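Local structure of CalG4 (3IA7) at residues V393-Y396 against L397-A401; T203-E206 against R207-F210; S26-R30 against R31-I35; V174-P177 against V178-W182; F111-I114 against A115-L119. The protein is a GT-B fold protein built from two Rossmann-like domains that face each other across a cleft. All coordinates share one frame; numbering follows the deposited sequence.

Contact 1 (V393-Y396 against L397-A401)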
loop_
_atom_site.group_PDB
_atom_site.type_symbol
_atom_site.label_atom_id
_atom_site.label_comp_id
_atom_site.label_asym_id
_atom_site.label_seq_id
_atom_site.Cartn_x
_atom_site.Cartn_y
_atom_site.Cartn_z
ATOM N N VAL A 393 17.314 7.165 9.054
ATOM C CA VAL A 393 17.406 6.660 10.423
ATOM C C VAL A 393 18.706 5.883 10.606
ATOM O O VAL A 393 19.419 6.063 11.628
ATOM C CB VAL A 393 16.222 5.764 10.777
ATOM C CG1 VAL A 393 16.489 5.059 12.118
ATOM C CG2 VAL A 393 14.849 6.571 10.778
ATOM N N GLU A 394 19.026 4.989 9.659
ATOM C CA GLU A 394 20.282 4.228 9.790
ATOM C C GLU A 394 21.549 5.103 9.773
ATOM O O GLU A 394 22.481 4.858 10.543
ATOM C CB GLU A 394 20.394 3.102 8.750
ATOM C CG GLU A 394 19.335 1.996 8.943
ATOM C CD GLU A 394 19.585 0.842 8.026
ATOM O OE1 GLU A 394 19.839 1.099 6.825
ATOM O OE2 GLU A 394 19.539 -0.310 8.523
ATOM N N ALA A 395 21.557 6.129 8.916
ATOM C CA ALA A 395 22.651 7.104 8.859
ATOM C C ALA A 395 22.797 7.912 10.168
ATOM O O ALA A 395 23.908 8.163 10.615
ATOM C CB ALA A 395 22.485 8.070 7.650
ATOM N N TYR A 396 21.671 8.313 10.764
ATOM C CA TYR A 396 21.645 9.056 12.023
ATOM C C TYR A 396 22.273 8.195 13.096
ATOM O O TYR A 396 23.162 8.643 13.829
ATOM C CB TYR A 396 20.184 9.433 12.343
ATOM C CG TYR A 396 19.894 10.172 13.640
ATOM C CD1 TYR A 396 20.450 11.441 13.919
ATOM C CD2 TYR A 396 19.065 9.600 14.580
ATOM C CE1 TYR A 396 20.156 12.106 15.091
ATOM C CE2 TYR A 396 18.758 10.257 15.754
ATOM C CZ TYR A 396 19.295 11.505 16.006
ATOM O OH TYR A 396 18.919 12.173 17.152
ATOM N N LEU A 397 21.874 6.932 13.151
ATOM C CA LEU A 397 22.502 5.975 14.085
ATOM C C LEU A 397 24.004 5.842 13.892
ATOM O O LEU A 397 24.747 5.858 14.864
ATOM C CB LEU A 397 21.841 4.615 13.979
ATOM C CG LEU A 397 20.469 4.453 14.627
ATOM C CD1 LEU A 397 19.989 3.025 14.332
ATOM C CD2 LEU A 397 20.536 4.658 16.135
ATOM N N GLY A 398 24.438 5.749 12.636
ATOM C CA GLY A 398 25.844 5.739 12.279
ATOM C C GLY A 398 26.573 6.929 12.861
ATOM O O GLY A 398 27.705 6.783 13.309
ATOM N N ARG A 399 25.951 8.115 12.844
ATOM C CA ARG A 399 26.600 9.311 13.385
ATOM C C ARG A 399 26.590 9.354 14.909
ATOM O O ARG A 399 27.618 9.621 15.534
ATOM C CB ARG A 399 25.980 10.615 12.869
ATOM C CG ARG A 399 25.945 10.785 11.358
ATOM C CD ARG A 399 25.351 12.142 10.946
ATOM N NE ARG A 399 23.894 12.292 11.141
ATOM C CZ ARG A 399 22.976 12.045 10.213
ATOM N NH1 ARG A 399 23.351 11.606 9.014
ATOM N NH2 ARG A 399 21.682 12.238 10.476
ATOM N N VAL A 400 25.419 9.129 15.504
ATOM C CA VAL A 400 25.227 9.467 16.917
ATOM C C VAL A 400 25.282 8.279 17.874
ATOM O O VAL A 400 25.415 8.466 19.077
ATOM C CB VAL A 400 23.910 10.261 17.146
ATOM C CG1 VAL A 400 23.901 11.540 16.310
ATOM C CG2 VAL A 400 22.667 9.383 16.875
ATOM N N ALA A 401 25.137 7.068 17.351
ATOM C CA ALA A 401 25.238 5.889 18.185
ATOM C C ALA A 401 25.596 4.689 17.313
ATOM O O ALA A 401 24.742 3.818 17.103
ATOM C CB ALA A 401 23.906 5.656 18.913
#

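Contact 2 (T203-E206 against R207-F210)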
loop_
_atom_site.group_PDB
_atom_site.type_symbol
_atom_site.label_atom_id
_atom_site.label_comp_id
_atom_site.label_asym_id
_atom_site.label_seq_id
_atom_site.Cartn_x
_atom_site.Cartn_y
_atom_site.Cartn_z
ATOM N N THR A 203 13.570 27.139 5.237
ATOM C CA THR A 203 14.151 27.462 6.527
ATOM C C THR A 203 14.488 26.189 7.316
ATOM O O THR A 203 15.078 26.262 8.387
ATOM C CB THR A 203 13.184 28.348 7.377
ATOM O OG1 THR A 203 12.049 27.546 7.782
ATOM C CG2 THR A 203 12.741 29.545 6.578
ATOM N N PHE A 204 14.119 25.025 6.786
ATOM C CA PHE A 204 14.308 23.762 7.520
ATOM C C PHE A 204 15.654 23.153 7.183
ATOM O O PHE A 204 15.916 22.841 6.010
ATOM C CB PHE A 204 13.113 22.758 7.290
ATOM C CG PHE A 204 11.866 23.161 8.026
ATOM C CD1 PHE A 204 11.613 22.673 9.342
ATOM C CD2 PHE A 204 11.005 24.092 7.456
ATOM C CE1 PHE A 204 10.498 23.120 10.061
ATOM C CE2 PHE A 204 9.885 24.552 8.128
ATOM C CZ PHE A 204 9.607 24.046 9.461
ATOM N N ASP A 205 16.506 22.994 8.199
ATOM C CA ASP A 205 17.846 22.494 7.955
ATOM C C ASP A 205 17.917 20.979 7.737
ATOM O O ASP A 205 16.893 20.300 7.727
ATOM C CB ASP A 205 18.873 23.001 8.995
ATOM C CG ASP A 205 18.619 22.488 10.390
ATOM O OD1 ASP A 205 17.985 21.422 10.580
ATOM O OD2 ASP A 205 19.054 23.169 11.349
ATOM N N GLU A 206 19.140 20.449 7.653
ATOM C CA GLU A 206 19.326 19.051 7.292
ATOM C C GLU A 206 18.816 18.066 8.361
ATOM O O GLU A 206 18.700 16.897 8.044
ATOM C CB GLU A 206 20.798 18.734 6.943
ATOM C CG GLU A 206 21.750 19.062 8.070
ATOM C CD GLU A 206 21.933 20.582 8.225
ATOM O OE1 GLU A 206 21.674 21.330 7.240
ATOM O OE2 GLU A 206 22.279 21.026 9.341
ATOM N N ARG A 207 18.497 18.532 9.573
ATOM C CA ARG A 207 17.810 17.693 10.590
ATOM C C ARG A 207 16.369 17.319 10.217
ATOM O O ARG A 207 15.724 16.524 10.903
ATOM C CB ARG A 207 17.816 18.374 11.939
ATOM C CG ARG A 207 19.229 18.590 12.576
ATOM C CD ARG A 207 19.021 19.416 13.819
ATOM N NE ARG A 207 18.564 20.775 13.493
ATOM C CZ ARG A 207 18.390 21.737 14.398
ATOM N NH1 ARG A 207 18.609 21.471 15.669
ATOM N NH2 ARG A 207 17.983 22.950 14.039
ATOM N N PHE A 208 15.824 17.901 9.160
ATOM C CA PHE A 208 14.450 17.565 8.733
ATOM C C PHE A 208 14.524 16.815 7.401
ATOM O O PHE A 208 15.059 17.353 6.425
ATOM C CB PHE A 208 13.590 18.822 8.591
ATOM C CG PHE A 208 13.381 19.557 9.899
ATOM C CD1 PHE A 208 12.231 19.323 10.658
ATOM C CD2 PHE A 208 14.361 20.407 10.399
ATOM C CE1 PHE A 208 12.019 19.993 11.884
ATOM C CE2 PHE A 208 14.202 21.050 11.646
ATOM C CZ PHE A 208 13.004 20.859 12.380
ATOM N N ALA A 209 14.036 15.582 7.371
ATOM C CA ALA A 209 13.915 14.864 6.094
ATOM C C ALA A 209 12.438 14.823 5.603
ATOM O O ALA A 209 11.555 14.233 6.251
ATOM C CB ALA A 209 14.495 13.446 6.210
ATOM N N PHE A 210 12.177 15.452 4.465
ATOM C CA PHE A 210 10.763 15.465 3.908
ATOM C C PHE A 210 10.600 14.254 2.975
ATOM O O PHE A 210 10.954 14.304 1.774
ATOM C CB PHE A 210 10.447 16.810 3.221
ATOM C CG PHE A 210 10.491 17.978 4.188
ATOM C CD1 PHE A 210 9.322 18.352 4.884
ATOM C CD2 PHE A 210 11.700 18.609 4.478
ATOM C CE1 PHE A 210 9.358 19.418 5.836
ATOM C CE2 PHE A 210 11.782 19.685 5.436
ATOM C CZ PHE A 210 10.593 20.064 6.126
HETATM O O HOH W 1 15.179 19.905 5.327
HETATM O O HOH W 2 17.368 16.003 5.110
#

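Contact 3 (S26-R30 against R31-I35)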
loop_
_atom_site.group_PDB
_atom_site.type_symbol
_atom_site.label_atom_id
_atom_site.label_comp_id
_atom_site.label_asym_id
_atom_site.label_seq_id
_atom_site.Cartn_x
_atom_site.Cartn_y
_atom_site.Cartn_z
ATOM N N SER A 26 8.143 -1.319 8.693
ATOM C CA SER A 26 8.387 -2.476 7.853
ATOM C C SER A 26 9.737 -2.465 7.189
ATOM O O SER A 26 10.437 -3.490 7.175
ATOM C CB SER A 26 7.281 -2.558 6.783
ATOM O OG SER A 26 6.072 -2.803 7.489
ATOM N N GLU A 27 10.130 -1.288 6.691
ATOM C CA GLU A 27 11.405 -1.155 6.010
ATOM C C GLU A 27 12.576 -1.386 6.976
ATOM O O GLU A 27 13.568 -2.106 6.657
ATOM C CB GLU A 27 11.504 0.225 5.326
ATOM C CG GLU A 27 12.804 0.336 4.393
ATOM C CD GLU A 27 13.003 -0.790 3.350
ATOM O OE1 GLU A 27 12.041 -1.285 2.746
ATOM O OE2 GLU A 27 14.176 -1.195 3.135
ATOM N N LEU A 28 12.450 -0.868 8.201
ATOM C CA LEU A 28 13.475 -1.173 9.253
ATOM C C LEU A 28 13.548 -2.663 9.657
ATOM O O LEU A 28 14.655 -3.248 9.805
ATOM C CB LEU A 28 13.225 -0.322 10.509
ATOM C CG LEU A 28 13.571 1.180 10.214
ATOM C CD1 LEU A 28 13.097 2.035 11.411
ATOM C CD2 LEU A 28 15.144 1.418 9.936
ATOM N N ALA A 29 12.378 -3.256 9.856
ATOM C CA ALA A 29 12.265 -4.693 10.122
ATOM C C ALA A 29 12.889 -5.507 8.969
ATOM O O ALA A 29 13.570 -6.524 9.213
ATOM C CB ALA A 29 10.757 -5.080 10.356
ATOM N N ARG A 30 12.640 -5.116 7.716
ATOM C CA ARG A 30 13.245 -5.788 6.559
ATOM C C ARG A 30 14.757 -5.782 6.632
ATOM O O ARG A 30 15.387 -6.689 6.147
ATOM C CB ARG A 30 12.884 -5.144 5.213
ATOM C CG ARG A 30 11.498 -5.390 4.817
ATOM C CD ARG A 30 11.247 -5.027 3.373
ATOM N NE ARG A 30 9.809 -5.071 3.209
ATOM C CZ ARG A 30 9.008 -4.008 3.323
ATOM N NH1 ARG A 30 9.515 -2.810 3.511
ATOM N NH2 ARG A 30 7.686 -4.139 3.194
ATOM N N ARG A 31 15.307 -4.700 7.160
ATOM C CA ARG A 31 16.718 -4.561 7.305
ATOM C C ARG A 31 17.279 -5.301 8.505
ATOM O O ARG A 31 18.466 -5.167 8.794
ATOM C CB ARG A 31 17.111 -3.080 7.304
ATOM C CG ARG A 31 16.633 -2.383 6.016
ATOM C CD ARG A 31 16.965 -0.881 5.979
ATOM N NE ARG A 31 16.415 -0.275 4.762
ATOM C CZ ARG A 31 16.844 0.850 4.204
ATOM N NH1 ARG A 31 17.828 1.556 4.762
ATOM N NH2 ARG A 31 16.230 1.304 3.119
ATOM N N GLY A 32 16.463 -6.086 9.201
ATOM C CA GLY A 32 16.999 -6.913 10.308
ATOM C C GLY A 32 16.863 -6.316 11.719
ATOM O O GLY A 32 17.213 -6.983 12.694
ATOM N N HIS A 33 16.353 -5.087 11.825
ATOM C CA HIS A 33 16.154 -4.411 13.124
ATOM C C HIS A 33 14.985 -4.978 13.914
ATOM O O HIS A 33 13.963 -5.365 13.341
ATOM C CB HIS A 33 16.040 -2.894 12.944
ATOM C CG HIS A 33 17.207 -2.312 12.201
ATOM N ND1 HIS A 33 18.505 -2.477 12.636
ATOM C CD2 HIS A 33 17.288 -1.690 10.998
ATOM C CE1 HIS A 33 19.332 -1.934 11.760
ATOM N NE2 HIS A 33 18.616 -1.427 10.773
ATOM N N ARG A 34 15.174 -5.062 15.222
ATOM C CA ARG A 34 14.136 -5.471 16.168
ATOM C C ARG A 34 13.312 -4.227 16.506
ATOM O O ARG A 34 13.850 -3.234 17.062
ATOM C CB ARG A 34 14.789 -5.998 17.449
ATOM C CG ARG A 34 13.744 -6.371 18.502
ATOM C CD ARG A 34 14.384 -6.826 19.796
ATOM N NE ARG A 34 13.336 -6.985 20.806
ATOM C CZ ARG A 34 13.576 -7.165 22.101
ATOM N NH1 ARG A 34 14.827 -7.147 22.559
ATOM N NH2 ARG A 34 12.556 -7.340 22.935
ATOM N N ILE A 35 12.034 -4.250 16.133
ATOM C CA ILE A 35 11.150 -3.125 16.359
ATOM C C ILE A 35 10.127 -3.426 17.444
ATOM O O ILE A 35 9.428 -4.462 17.410
ATOM C CB ILE A 35 10.376 -2.694 15.066
ATOM C CG1 ILE A 35 11.277 -2.725 13.813
ATOM C CG2 ILE A 35 9.615 -1.322 15.325
ATOM C CD1 ILE A 35 12.494 -1.689 13.908
HETATM O O HOH W 3 13.293 -7.568 12.025
#

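Contact 4 (V174-P177 against V178-W182)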
loop_
_atom_site.group_PDB
_atom_site.type_symbol
_atom_site.label_atom_id
_atom_site.label_comp_id
_atom_site.label_asym_id
_atom_site.label_seq_id
_atom_site.Cartn_x
_atom_site.Cartn_y
_atom_site.Cartn_z
ATOM N N VAL A 174 15.290 17.459 33.853
ATOM C CA VAL A 174 15.114 18.584 32.909
ATOM C C VAL A 174 14.612 19.852 33.629
ATOM O O VAL A 174 13.509 19.871 34.162
ATOM C CB VAL A 174 14.159 18.189 31.752
ATOM C CG1 VAL A 174 13.831 19.414 30.855
ATOM C CG2 VAL A 174 14.810 17.124 30.908
ATOM N N ASP A 175 15.428 20.907 33.673
ATOM C CA ASP A 175 14.948 22.166 34.217
ATOM C C ASP A 175 14.782 23.259 33.135
ATOM O O ASP A 175 14.622 24.417 33.448
ATOM C CB ASP A 175 15.835 22.643 35.369
ATOM C CG ASP A 175 17.209 23.140 34.894
ATOM O OD1 ASP A 175 17.631 22.816 33.769
ATOM O OD2 ASP A 175 17.887 23.856 35.678
ATOM N N THR A 176 14.840 22.871 31.867
ATOM C CA THR A 176 14.589 23.772 30.750
ATOM C C THR A 176 13.186 24.354 30.954
ATOM O O THR A 176 12.265 23.604 31.272
ATOM C CB THR A 176 14.658 22.979 29.439
ATOM O OG1 THR A 176 15.910 22.271 29.383
ATOM C CG2 THR A 176 14.460 23.862 28.193
ATOM N N PRO A 177 13.021 25.693 30.818
ATOM C CA PRO A 177 11.677 26.283 30.863
ATOM C C PRO A 177 10.713 25.527 29.923
ATOM O O PRO A 177 11.092 25.112 28.824
ATOM C CB PRO A 177 11.926 27.700 30.340
ATOM C CG PRO A 177 13.310 27.997 30.869
ATOM C CD PRO A 177 14.035 26.732 30.555
ATOM N N VAL A 178 9.461 25.385 30.348
ATOM C CA VAL A 178 8.481 24.537 29.641
ATOM C C VAL A 178 8.225 24.941 28.204
ATOM O O VAL A 178 8.267 24.089 27.335
ATOM C CB VAL A 178 7.121 24.473 30.407
ATOM C CG1 VAL A 178 6.051 23.727 29.612
ATOM C CG2 VAL A 178 7.309 23.833 31.762
ATOM N N LYS A 179 7.989 26.239 27.944
ATOM C CA LYS A 179 7.760 26.684 26.582
ATOM C C LYS A 179 9.014 26.454 25.683
ATOM O O LYS A 179 8.886 26.018 24.538
ATOM C CB LYS A 179 7.343 28.156 26.590
ATOM C CG LYS A 179 6.507 28.577 25.414
ATOM C CD LYS A 179 6.138 30.096 25.585
ATOM C CE LYS A 179 5.098 30.494 24.562
ATOM N NZ LYS A 179 4.503 31.826 24.898
ATOM N N GLU A 180 10.208 26.769 26.200
ATOM C CA GLU A 180 11.467 26.488 25.503
ATOM C C GLU A 180 11.644 25.016 25.143
ATOM O O GLU A 180 11.935 24.665 24.022
ATOM C CB GLU A 180 12.653 26.919 26.357
ATOM C CG GLU A 180 13.974 26.883 25.586
ATOM C CD GLU A 180 15.203 27.233 26.447
ATOM O OE1 GLU A 180 15.036 27.924 27.471
ATOM O OE2 GLU A 180 16.323 26.818 26.080
ATOM N N TYR A 181 11.470 24.156 26.127
ATOM C CA TYR A 181 11.505 22.706 25.929
ATOM C C TYR A 181 10.555 22.235 24.817
ATOM O O TYR A 181 10.954 21.441 23.938
ATOM C CB TYR A 181 11.114 22.029 27.238
ATOM C CG TYR A 181 11.179 20.533 27.183
ATOM C CD1 TYR A 181 12.375 19.865 27.443
ATOM C CD2 TYR A 181 10.040 19.778 26.837
ATOM C CE1 TYR A 181 12.432 18.450 27.373
ATOM C CE2 TYR A 181 10.090 18.369 26.777
ATOM C CZ TYR A 181 11.300 17.726 27.068
ATOM O OH TYR A 181 11.331 16.340 26.980
ATOM N N TRP A 182 9.316 22.734 24.857
ATOM C CA TRP A 182 8.249 22.362 23.902
ATOM C C TRP A 182 8.733 22.614 22.492
ATOM O O TRP A 182 8.471 21.795 21.566
ATOM C CB TRP A 182 6.982 23.169 24.220
ATOM C CG TRP A 182 5.701 22.604 23.631
ATOM C CD1 TRP A 182 5.363 22.545 22.308
ATOM C CD2 TRP A 182 4.579 22.101 24.352
ATOM N NE1 TRP A 182 4.136 21.954 22.151
ATOM C CE2 TRP A 182 3.607 21.694 23.381
ATOM C CE3 TRP A 182 4.302 21.920 25.710
ATOM C CZ2 TRP A 182 2.394 21.122 23.725
ATOM C CZ3 TRP A 182 3.053 21.319 26.065
ATOM C CH2 TRP A 182 2.126 20.942 25.070
#

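Contact 5 (F111-I114 against A115-L119)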
loop_
_atom_site.group_PDB
_atom_site.type_symbol
_atom_site.label_atom_id
_atom_site.label_comp_id
_atom_site.label_asym_id
_atom_site.label_seq_id
_atom_site.Cartn_x
_atom_site.Cartn_y
_atom_site.Cartn_z
ATOM N N PHE A 111 2.877 13.791 18.334
ATOM C CA PHE A 111 1.842 13.926 19.381
ATOM C C PHE A 111 2.387 13.467 20.777
ATOM O O PHE A 111 2.337 14.236 21.756
ATOM C CB PHE A 111 0.579 13.182 18.970
ATOM C CG PHE A 111 -0.542 13.220 20.020
ATOM C CD1 PHE A 111 -1.726 13.905 19.757
ATOM C CD2 PHE A 111 -0.405 12.553 21.229
ATOM C CE1 PHE A 111 -2.764 13.947 20.751
ATOM C CE2 PHE A 111 -1.430 12.596 22.226
ATOM C CZ PHE A 111 -2.597 13.276 21.954
ATOM N N PRO A 112 2.924 12.248 20.885
ATOM C CA PRO A 112 3.640 11.911 22.135
ATOM C C PRO A 112 5.104 12.389 22.241
ATOM O O PRO A 112 5.964 11.630 22.717
ATOM C CB PRO A 112 3.577 10.355 22.140
ATOM C CG PRO A 112 3.739 10.021 20.639
ATOM C CD PRO A 112 2.833 11.071 19.984
ATOM N N PHE A 113 5.394 13.654 21.895
ATOM C CA PHE A 113 6.797 14.038 21.880
ATOM C C PHE A 113 7.336 14.138 23.313
ATOM O O PHE A 113 8.518 13.940 23.492
ATOM C CB PHE A 113 7.047 15.346 21.147
ATOM C CG PHE A 113 6.668 16.585 21.942
ATOM C CD1 PHE A 113 7.657 17.296 22.631
ATOM C CD2 PHE A 113 5.364 17.061 21.965
ATOM C CE1 PHE A 113 7.373 18.469 23.405
ATOM C CE2 PHE A 113 5.060 18.277 22.702
ATOM C CZ PHE A 113 6.086 18.970 23.400
ATOM N N ILE A 114 6.478 14.476 24.295
ATOM C CA ILE A 114 6.947 14.532 25.665
ATOM C C ILE A 114 7.404 13.136 26.124
ATOM O O ILE A 114 8.514 12.948 26.624
ATOM C CB ILE A 114 5.896 15.132 26.628
ATOM C CG1 ILE A 114 5.573 16.578 26.180
ATOM C CG2 ILE A 114 6.414 15.071 28.066
ATOM C CD1 ILE A 114 4.300 17.132 26.744
ATOM N N ALA A 115 6.573 12.150 25.887
ATOM C CA ALA A 115 6.957 10.749 26.194
ATOM C C ALA A 115 8.223 10.373 25.470
ATOM O O ALA A 115 9.132 9.796 26.039
ATOM C CB ALA A 115 5.809 9.792 25.762
ATOM N N GLY A 116 8.310 10.707 24.190
ATOM C CA GLY A 116 9.461 10.226 23.438
ATOM C C GLY A 116 10.758 10.804 23.922
ATOM O O GLY A 116 11.752 10.104 24.078
ATOM N N ARG A 117 10.749 12.116 24.131
ATOM C CA ARG A 117 11.955 12.821 24.557
ATOM C C ARG A 117 12.346 12.469 26.017
ATOM O O ARG A 117 13.524 12.372 26.331
ATOM C CB ARG A 117 11.773 14.328 24.392
ATOM C CG ARG A 117 11.619 14.743 22.923
ATOM C CD ARG A 117 11.680 16.255 22.808
ATOM N NE ARG A 117 12.982 16.731 23.271
ATOM C CZ ARG A 117 13.201 17.939 23.770
ATOM N NH1 ARG A 117 12.229 18.834 23.818
ATOM N NH2 ARG A 117 14.408 18.246 24.202
ATOM N N LEU A 118 11.355 12.253 26.880
ATOM C CA LEU A 118 11.660 11.821 28.267
ATOM C C LEU A 118 12.252 10.373 28.340
ATOM O O LEU A 118 13.140 10.107 29.123
ATOM C CB LEU A 118 10.440 12.028 29.189
ATOM C CG LEU A 118 10.051 13.549 29.353
ATOM C CD1 LEU A 118 8.829 13.608 30.319
ATOM C CD2 LEU A 118 11.245 14.395 29.903
ATOM N N LEU A 119 11.740 9.464 27.514
ATOM C CA LEU A 119 12.260 8.085 27.395
ATOM C C LEU A 119 13.694 8.156 26.968
ATOM O O LEU A 119 14.578 7.516 27.577
ATOM C CB LEU A 119 11.430 7.304 26.355
ATOM C CG LEU A 119 10.054 6.792 26.816
ATOM C CD1 LEU A 119 9.397 6.098 25.592
ATOM C CD2 LEU A 119 10.162 5.777 27.986
#

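Contact 1 (V393-Y396 against L397-A401)
Tyr396 and Val400, one helical turn apart, meet through a CH-pi contact: Val400 CG2 stands 4.0 Å from the centroid of the Tyr396 ring, only 6° off the ring normal. The tyrosine offers this face because its CG lies anti to the backbone N (chi1 178°), which swings the ring along the helix toward Val400, whose CG1 also touches CE1. On the same ring Arg399 NH2 comes up at the edge, 3.7 Å from Tyr396 CD1, the arginine chain bending back at chi3 so that one face of its guanidinium lies over Tyr396 CA and Ala395 O.

The main-chain polar groups are paired in the usual i to i+4 ladder. Val393 O accepts from Leu397 N at 3.0 Å, Glu394 O from Gly398 N, and Ala395 O from Arg399 N with a more bent bond of 144°. Tyr396 O takes Val400 N at 2.9 Å and a weak second bond from Arg399 N. The polar ends of Tyr396 and Glu394 find partners beyond the two segments. Tyr396 OH is hydrogen-bonded to Ala127 O, and the carboxylate of Glu394 is shared between Arg31 and His33.

These are the last two turns of helix 385-400, which ends before Ala401. Val393 and Leu397 pack on Leu105 of strand 105-109, Val400 rests on Pro126 and Tyr396 on Leu188, so the end of the C-terminal helix lies against the N-terminal sheet and its loops.

Contact 2 (T203-E206 against R207-F210)
Phe204 and Phe208 form an edge-to-face pair: Phe204 CD1 sits over the centre of the Phe208 ring, 3.6 Å from Phe208 CG, with the two planes at 81°. A second, offset edge-to-face pair turns the edge of Phe210 toward the face of Phe204, and Phe210 CE2 reaches Phe204 CB at 3.8 Å. The three rings make an aromatic cluster in which Phe204 offers an edge to one partner and a face to the other.

Between Phe204 and Phe208 the chain makes a type I beta turn, Asp205 to Phe208, that leads into strand 208-210, the last strand of the N-terminal parallel sheet, next to strand 189-191. Phe208 N closes the turn on Asp205 O at 3.0 Å.

The charged pair lies within the turn. Arg207 grips the Asp205 carboxylate side-on. Its NE gives a straight bond to the syn lone pair of Asp205 OD1 at 3.0 Å, and NH2 meets OD2 of the same aspartate at 2.9 Å. With chi1 at 66°, Asp205 CG sits between its own N and carbonyl carbon, bringing OD1 also within 3.1 Å of Arg207 N, which donates from above the carboxylate plane. Water bridges Glu206 O, weakly, to Phe208 O.

Contact 3 (S26-R30 against R31-I35)
Glu27 and Arg31 face each other one turn apart at the end of helix 15-30. Arg31 grips the carboxylate side-on: NE donates to the anti lone pair of Glu27 OE2 at 2.9 Å, and NH2 reaches the same oxygen at 3.2 Å from above the carboxylate plane. The other oxygen, Glu27 OE1, takes Arg30 NH1, so one carboxylate ties two arginines together. With CG anti to its backbone N (chi1 -172°) and a bend at chi2, the glutamate folds toward both. Arg31 NH1 goes on to Asp391, while Ala387 of the second subunit packs on Glu27.

The tight part is mainly apolar. Ile35 CD1 rests 3.7 Å from Leu28 CB, and Leu28 CD2 touches CD2 of His33, whose NE2 bonds to Glu394, at 3.9 Å. Phe9 of strand 6-10 packs on both Leu28 and Ile35, and Ala390 of helix 385-400 on Leu28. Toward the looser side stand Gly32, which is exposed, and a water that donates to both Ala29 O and His33 O, the latter at 2.7 Å.

The helix itself stops in a Schellman motif. His33 N bonds to Leu28 O at 3.2 Å and Gly32 N to Ala29 O at 2.9 Å, with Gly32 at phi 96° as the C-prime residue. From this cap the chain runs straight into strand 34-39, completing the beta-alpha-beta unit of strand 6-10, helix 15-30 and strand 34-39 in the Rossmann-like N-terminal domain.

Contact 4 (V174-P177 against V178-W182)
Pro177 O receives the amide of Tyr181 at 2.9 Å, in a nearly straight bond (176°). It is the first i to i+4 bond of the short helix 178-182 and marks Pro177 as the N-cap residue.

Around this bond the side chains of the preceding loop close over the first turn. Thr176 CG2 stands 3.6 Å from Tyr181 N and 3.9 Å from Glu180 CD, meeting the glutamate roughly at a right angle. The methyl takes this place because CG2, not OG1, lies anti to the backbone N. Pro177 and Glu180 run side by side, pointing the same way, with Glu180 OE1 3.5 Å from Pro177 CD.

Proline is tolerated here because a residue at the start of a helix needs no N-H for the i to i+4 bonds. The helix itself sits in the N-terminal domain, after helix 159-170 and before strand 189-191.

Earlier in the loop, Val174 CG1 touches Tyr181 CD1 at 3.7 Å, the two side chains crossing at about a right angle, while Thr176 CB lies at the edge of the same ring. Tyr181 CG is anti to its own N (chi1 -177°), which carries the ring back to Val174 and to Leu169 of helix 159-170; the ring also makes a cation-pi contact with Arg117.

Contact 5 (F111-I114 against A115-L119)
Helix 113-123 is the helix of a beta-alpha-beta unit whose strands are 105-109 and 127-131, and its first turns make this contact. Pro112, at the centre of an inverse gamma turn, is the N-cap residue, and its carbonyl oxygen takes Gly116 N at 2.9 Å. Phe113 O then accepts from Arg117 N at 3.0 Å and Ile114 O from Leu118 N at 2.9 Å, so the carbonyls of the N-cap and of the first two helical residues are each engaged one turn ahead.

Two pairs of side chains follow the same spacing. Ile114 and Leu118 lie side by side, pointing the same way, with Ile114 CG2 3.6 Å from Leu118 CD1. The branch that touches is the one anti to the backbone N, while CG1 of Ile114 lies over the rim of one face of its neighbour's ring, Phe113. With its CG between its own N and carbonyl carbon (chi1 77°), Phe113 presents a ring edge to Arg117, Arg117 CD being 4.2 Å from Phe113 CD1, and a bend at chi3 leaves the guanidinium nearly coplanar with the ring, 14° apart. Pro112 CB and Ala115 CB meet more loosely, at 4.3 Å.

The guanidinium of Arg117 goes on to a salt bridge with Glu184. Ile114 and Leu118 are covered by helix 159-170, Phe113 leans on Tyr83 of helix 75-98, and Phe113 and Arg117 both rest on Tyr108 of strand 105-109.

How the contacts relate
Along the chain the order is contact 3, contact 5, contact 4, contact 2 and then contact 1. Contacts 3 and 5 belong to two beta-alpha-beta units of the N-terminal seven-stranded sheet, their centres about 22 Å apart, and contact 2 leads into its edge strand 208-210. Contacts 4 and 5 touch, with centres about 13 Å apart, joining helix 178-182 to helix 113-123 through Trp182 on Phe113. Contact 1 comes from the far end of the sequence yet meets contact 3 through charged and polar side chains; the centres are about 15 Å apart. The C-terminal helix 385-400 thus crosses back onto the N-terminal domain, as in other GT-B proteins.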